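Local coordinates for replication protein B (Plasmid RSF1010, PDB 3H20) that synthesises primers on single-stranded plasmid DNA as a primase and, as part of a longer relaxase-primase polypeptide, probably serves conjugative transfer as well, at residues D77-F82 with Y105-K110; L250-R255 with Q297-E302. All coordinates share one frame; numbering follows the deposited sequence.

Contact 1: D77-F82 with Y105-K110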
loop_
_atom_site.group_PDB
_atom_site.type_symbol
_atom_site.label_atom_id
_atom_site.label_comp_id
_atom_site.label_asym_id
_atom_site.label_seq_id
_atom_site.Cartn_x
_atom_site.Cartn_y
_atom_site.Cartn_z
ATOM N N ASP A 77 9.599 -14.321 3.056
ATOM C CA ASP A 77 9.377 -14.698 4.459
ATOM C C ASP A 77 8.485 -15.951 4.580
ATOM O O ASP A 77 7.664 -16.210 3.698
ATOM C CB ASP A 77 8.702 -13.509 5.166
ATOM C CG ASP A 77 8.796 -13.574 6.683
ATOM O OD1 ASP A 77 9.656 -14.306 7.214
ATOM O OD2 ASP A 77 7.989 -12.884 7.345
ATOM N N ASP A 78 8.661 -16.720 5.659
ATOM C CA ASP A 78 7.795 -17.871 6.013
ATOM C C ASP A 78 7.881 -19.033 5.004
ATOM O O ASP A 78 6.865 -19.547 4.546
ATOM C CB ASP A 78 6.330 -17.418 6.247
ATOM C CG ASP A 78 5.521 -18.385 7.131
ATOM O OD1 ASP A 78 6.092 -19.046 8.033
ATOM O OD2 ASP A 78 4.282 -18.458 6.955
ATOM N N LEU A 79 9.107 -19.453 4.689
ATOM C CA LEU A 79 9.368 -20.535 3.730
ATOM C C LEU A 79 9.723 -21.860 4.418
ATOM O O LEU A 79 10.355 -21.864 5.471
ATOM C CB LEU A 79 10.532 -20.138 2.797
ATOM C CG LEU A 79 10.334 -18.937 1.857
ATOM C CD1 LEU A 79 11.683 -18.430 1.369
ATOM C CD2 LEU A 79 9.419 -19.291 0.680
ATOM N N SER A 80 9.327 -22.976 3.803
ATOM C CA SER A 80 9.727 -24.312 4.241
ATOM C C SER A 80 10.985 -24.715 3.467
ATOM O O SER A 80 11.360 -24.045 2.493
ATOM C CB SER A 80 8.609 -25.308 3.947
ATOM O OG SER A 80 8.578 -25.588 2.566
ATOM N N GLU A 81 11.635 -25.802 3.889
ATOM C CA GLU A 81 12.820 -26.313 3.173
ATOM C C GLU A 81 12.477 -26.696 1.726
ATOM O O GLU A 81 13.293 -26.525 0.828
ATOM C CB GLU A 81 13.451 -27.516 3.904
ATOM C CG GLU A 81 12.534 -28.730 4.014
ATOM C CD GLU A 81 13.260 -30.000 4.438
ATOM O OE1 GLU A 81 13.309 -30.278 5.652
ATOM O OE2 GLU A 81 13.770 -30.725 3.550
ATOM N N PHE A 82 11.266 -27.212 1.523
ATOM C CA PHE A 82 10.787 -27.624 0.201
ATOM C C PHE A 82 10.569 -26.437 -0.734
ATOM O O PHE A 82 10.847 -26.530 -1.938
ATOM C CB PHE A 82 9.495 -28.446 0.333
ATOM C CG PHE A 82 9.626 -29.634 1.249
ATOM C CD1 PHE A 82 10.152 -30.832 0.782
ATOM C CD2 PHE A 82 9.237 -29.546 2.588
ATOM C CE1 PHE A 82 10.279 -31.933 1.616
ATOM C CE2 PHE A 82 9.370 -30.638 3.444
ATOM C CZ PHE A 82 9.888 -31.838 2.952
ATOM N N TYR A 105 11.972 -20.615 7.530
ATOM C CA TYR A 105 13.075 -19.879 6.883
ATOM C C TYR A 105 12.683 -18.546 6.247
ATOM O O TYR A 105 11.530 -18.332 5.849
ATOM C CB TYR A 105 13.761 -20.749 5.806
ATOM C CG TYR A 105 14.241 -22.102 6.303
ATOM C CD1 TYR A 105 15.521 -22.257 6.845
ATOM C CD2 TYR A 105 13.425 -23.224 6.214
ATOM C CE1 TYR A 105 15.968 -23.498 7.303
ATOM C CE2 TYR A 105 13.859 -24.475 6.674
ATOM C CZ TYR A 105 15.133 -24.595 7.221
ATOM O OH TYR A 105 15.571 -25.817 7.667
ATOM N N GLN A 106 13.678 -17.666 6.155
ATOM C CA GLN A 106 13.642 -16.453 5.345
ATOM C C GLN A 106 14.733 -16.542 4.296
ATOM O O GLN A 106 15.828 -17.062 4.567
ATOM C CB GLN A 106 13.945 -15.216 6.221
ATOM C CG GLN A 106 12.765 -14.776 7.045
ATOM C CD GLN A 106 13.070 -13.633 7.985
ATOM O OE1 GLN A 106 14.228 -13.264 8.201
ATOM N NE2 GLN A 106 12.023 -13.069 8.561
ATOM N N ALA A 107 14.459 -16.023 3.104
ATOM C CA ALA A 107 15.504 -15.892 2.085
ATOM C C ALA A 107 15.594 -14.447 1.590
ATOM O O ALA A 107 14.571 -13.776 1.450
ATOM C CB ALA A 107 15.228 -16.846 0.911
ATOM N N TRP A 108 16.812 -13.970 1.341
ATOM C CA TRP A 108 17.015 -12.728 0.614
ATOM C C TRP A 108 17.477 -13.120 -0.785
ATOM O O TRP A 108 18.451 -13.855 -0.936
ATOM C CB TRP A 108 18.086 -11.852 1.276
ATOM C CG TRP A 108 17.710 -11.293 2.657
ATOM C CD1 TRP A 108 17.924 -11.888 3.861
ATOM C CD2 TRP A 108 17.108 -10.022 2.942
ATOM N NE1 TRP A 108 17.473 -11.084 4.886
ATOM C CE2 TRP A 108 16.979 -9.925 4.351
ATOM C CE3 TRP A 108 16.665 -8.958 2.150
ATOM C CZ2 TRP A 108 16.426 -8.808 4.981
ATOM C CZ3 TRP A 108 16.102 -7.848 2.780
ATOM C CH2 TRP A 108 15.985 -7.788 4.181
ATOM N N VAL A 109 16.760 -12.655 -1.804
ATOM C CA VAL A 109 17.116 -12.937 -3.205
ATOM C C VAL A 109 17.686 -11.653 -3.822
ATOM O O VAL A 109 17.032 -10.599 -3.777
ATOM C CB VAL A 109 15.877 -13.407 -4.017
ATOM C CG1 VAL A 109 16.226 -13.672 -5.504
ATOM C CG2 VAL A 109 15.226 -14.646 -3.382
ATOM N N LYS A 110 18.896 -11.749 -4.387
ATOM C CA LYS A 110 19.543 -10.639 -5.075
ATOM C C LYS A 110 19.166 -10.705 -6.555
ATOM O O LYS A 110 19.533 -11.657 -7.259
ATOM C CB LYS A 110 21.074 -10.698 -4.928
ATOM C CG LYS A 110 21.804 -9.504 -5.608
ATOM C CD LYS A 110 23.314 -9.509 -5.387
ATOM C CE LYS A 110 23.954 -8.335 -6.161
ATOM N NZ LYS A 110 25.414 -8.161 -5.889
HETATM O O HOH W 1 10.480 -17.414 8.579
#
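Y105 and L79 face each other as a hydrogen-bonded antiparallel pair, and two backbone hydrogen bonds join them. L79 N reaches Y105 O at 2.9 Å and nearly straight, while Y105 N returns a more bent bond, 144° at the hydrogen, to L79 O. D78 and L79 are both opposite Y105, which makes this a G1 beta bulge; D78 accordingly takes positive phi, and the chain turns a corner there.

Two side-chain groupings flank the pair. In one, D77 and Q106 run side by side and point the same way, their carboxylate and amide planes 63° apart. Q106 NE2 donates to D77 OD1 at 3.0 Å; the acceptor lies almost in the amide plane, yet the amide nitrogen sits well above the carboxylate plane. The other carboxylate oxygen, OD2, is hydrogen-bonded to S137, so both ends of the group are held. Q106 gets there with CG anti to its carbonyl carbon (chi1 -78°) and an extended chain, and its OE1 accepts from the backbone of R145, a residue of the diphosphate pocket.

On the other face, L79 and Y105 point to the same side. L79 CD1 packs on A107 CB at 3.9 Å. The tyrosine ring lies along the turn into the next helix: L79 O sits at the ring edge, 3.4 Å from Y105 CD2, and E81 N approaches CE2 obliquely at 3.8 Å.

Strand 73-79 is an outermost strand of its four-stranded antiparallel sheet, with 104-110 next to it and 96-99 beyond. Just past the bulge S80 N-caps helix 81-89, which folds back so that L84 touches both L79 and Y105 and M87 touches L79.

Contact 2: L250-R255 with Q297-E302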
loop_
_atom_site.group_PDB
_atom_site.type_symbol
_atom_site.label_atom_id
_atom_site.label_comp_id
_atom_site.label_asym_id
_atom_site.label_seq_id
_atom_site.Cartn_x
_atom_site.Cartn_y
_atom_site.Cartn_z
ATOM N N LEU A 250 -29.736 17.155 -5.259
ATOM C CA LEU A 250 -28.859 18.068 -4.519
ATOM C C LEU A 250 -29.291 18.288 -3.062
ATOM O O LEU A 250 -28.453 18.259 -2.159
ATOM C CB LEU A 250 -28.740 19.416 -5.248
ATOM C CG LEU A 250 -27.580 19.608 -6.236
ATOM C CD1 LEU A 250 -27.630 18.604 -7.385
ATOM C CD2 LEU A 250 -27.561 21.052 -6.774
ATOM N N ALA A 251 -30.588 18.493 -2.833
ATOM C CA ALA A 251 -31.113 18.695 -1.470
ATOM C C ALA A 251 -31.005 17.431 -0.609
ATOM O O ALA A 251 -30.706 17.514 0.584
ATOM C CB ALA A 251 -32.549 19.183 -1.508
ATOM N N SER A 252 -31.246 16.271 -1.220
ATOM C CA SER A 252 -31.102 14.983 -0.537
ATOM C C SER A 252 -29.656 14.705 -0.125
ATOM O O SER A 252 -29.408 13.961 0.834
ATOM C CB SER A 252 -31.610 13.850 -1.425
ATOM O OG SER A 252 -33.028 13.832 -1.454
ATOM N N ARG A 253 -28.712 15.293 -0.858
ATOM C CA ARG A 253 -27.282 15.122 -0.583
ATOM C C ARG A 253 -26.725 16.251 0.301
ATOM O O ARG A 253 -25.516 16.334 0.532
ATOM C CB ARG A 253 -26.497 14.960 -1.894
ATOM C CG ARG A 253 -26.808 13.639 -2.606
ATOM C CD ARG A 253 -26.435 13.629 -4.093
ATOM N NE ARG A 253 -27.164 12.569 -4.802
ATOM C CZ ARG A 253 -27.130 12.346 -6.119
ATOM N NH1 ARG A 253 -26.392 13.103 -6.925
ATOM N NH2 ARG A 253 -27.843 11.349 -6.634
ATOM N N GLY A 254 -27.622 17.102 0.803
ATOM C CA GLY A 254 -27.281 18.094 1.825
ATOM C C GLY A 254 -27.034 19.518 1.358
ATOM O O GLY A 254 -26.674 20.384 2.165
ATOM N N ARG A 255 -27.217 19.772 0.065
ATOM C CA ARG A 255 -27.003 21.113 -0.478
ATOM C C ARG A 255 -28.058 22.072 0.047
ATOM O O ARG A 255 -29.218 21.696 0.233
ATOM C CB ARG A 255 -27.003 21.115 -2.013
ATOM C CG ARG A 255 -25.829 20.384 -2.661
ATOM C CD ARG A 255 -24.504 21.038 -2.334
ATOM N NE ARG A 255 -23.396 20.422 -3.059
ATOM C CZ ARG A 255 -22.121 20.787 -2.944
ATOM N NH1 ARG A 255 -21.766 21.773 -2.125
ATOM N NH2 ARG A 255 -21.194 20.156 -3.648
ATOM N N GLN A 297 -36.685 15.171 3.213
ATOM C CA GLN A 297 -36.657 15.327 4.670
ATOM C C GLN A 297 -35.955 14.166 5.381
ATOM O O GLN A 297 -35.131 14.395 6.282
ATOM C CB GLN A 297 -38.075 15.530 5.228
ATOM C CG GLN A 297 -38.630 16.937 4.990
ATOM C CD GLN A 297 -40.053 17.110 5.489
ATOM O OE1 GLN A 297 -40.662 16.176 6.029
ATOM N NE2 GLN A 297 -40.595 18.308 5.309
ATOM N N LEU A 298 -36.271 12.939 4.981
ATOM C CA LEU A 298 -35.626 11.744 5.549
ATOM C C LEU A 298 -34.137 11.636 5.192
ATOM O O LEU A 298 -33.305 11.363 6.065
ATOM C CB LEU A 298 -36.383 10.458 5.157
ATOM C CG LEU A 298 -35.861 9.132 5.743
ATOM C CD1 LEU A 298 -35.837 9.157 7.285
ATOM C CD2 LEU A 298 -36.663 7.934 5.249
ATOM N N ALA A 299 -33.804 11.837 3.915
ATOM C CA ALA A 299 -32.413 11.819 3.476
ATOM C C ALA A 299 -31.575 12.836 4.257
ATOM O O ALA A 299 -30.510 12.494 4.765
ATOM C CB ALA A 299 -32.314 12.068 1.975
ATOM N N ARG A 300 -32.068 14.071 4.365
ATOM C CA ARG A 300 -31.367 15.136 5.109
ATOM C C ARG A 300 -31.201 14.800 6.588
ATOM O O ARG A 300 -30.135 15.030 7.163
ATOM C CB ARG A 300 -32.086 16.482 4.958
ATOM C CG ARG A 300 -31.893 17.121 3.596
ATOM C CD ARG A 300 -32.760 18.350 3.406
ATOM N NE ARG A 300 -32.154 19.575 3.934
ATOM C CZ ARG A 300 -31.192 20.272 3.328
ATOM N NH1 ARG A 300 -30.688 19.874 2.161
ATOM N NH2 ARG A 300 -30.722 21.376 3.896
ATOM N N ALA A 301 -32.256 14.259 7.197
ATOM C CA ALA A 301 -32.205 13.809 8.593
ATOM C C ALA A 301 -31.171 12.700 8.798
ATOM O O ALA A 301 -30.446 12.698 9.799
ATOM C CB ALA A 301 -33.581 13.357 9.062
ATOM N N GLU A 302 -31.100 11.766 7.849
ATOM C CA GLU A 302 -30.111 10.685 7.900
ATOM C C GLU A 302 -28.680 11.187 7.638
ATOM O O GLU A 302 -27.721 10.647 8.192
ATOM C CB GLU A 302 -30.515 9.526 6.972
ATOM C CG GLU A 302 -31.786 8.797 7.480
ATOM C CD GLU A 302 -32.269 7.648 6.603
ATOM O OE1 GLU A 302 -31.681 7.400 5.527
ATOM O OE2 GLU A 302 -33.257 6.988 7.001
#
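R300 reaches from helix 294-304 to the end of helix 239-252, which closes in a Schellman motif with G254 as the C-prime residue: R255 N bonds to L250 O and G254 N to A251 O. G254 has the positive phi this turn requires, where a side chain would jam against the preceding carbonyl.

The polar part of the contact is a pair of charged hydrogen bonds from one nitrogen. R300 NH1 donates to A251 O at 2.8 Å, in the carbonyl plane and on a lone pair. Its second bond, to R255 O at 3.0 Å, comes from above that carbonyl's plane. The bend at chi3 (85°) turns the guanidinium back toward the turn. A251 O thus takes two donors, G254 N and R300 NH1, and the positive guanidinium probably offsets the partial negative charge of the carbonyls at the C-terminal end of helix 239-252. Shortened to an alanine, this residue would lose both NH1 bonds, which is likely to leave R255 O without this donor and the helix end less firmly tied to helix 294-304.

The rest is van der Waals contact, and small. A299 CB meets S252 CB at 3.9 Å and S252 O at 3.7 Å, where the two backbones come nearest, and S252 OG turns back to the carbonyl of Q248 in its own helix. Along the arginine's aliphatic stem, R300 CG passes 3.3 Å from A251 O.

How the contacts relate
Contact 1 and contact 2 lie on opposite sides of the chain's centre, their centres about 55 Å apart, and share no helix or strand. Contact 1 is partly buried and belongs to the N-terminal primase domain, near the bound diphosphate; contact 2 is a surface contact between helices of the C-terminal bundle. The chemistry follows the place. In 77-82 with 105-110, strand pairing supplies the backbone bonds and an amide-carboxylate pair and apolar groups sit on its two faces. In 250-255 with 297-302 no backbone-to-backbone bond crosses; a single arginine nitrogen supplies both hydrogen bonds, and the remaining van der Waals contact is slight. Each nonetheless lies at a helix end, a start in contact 1 and a finish in contact 2.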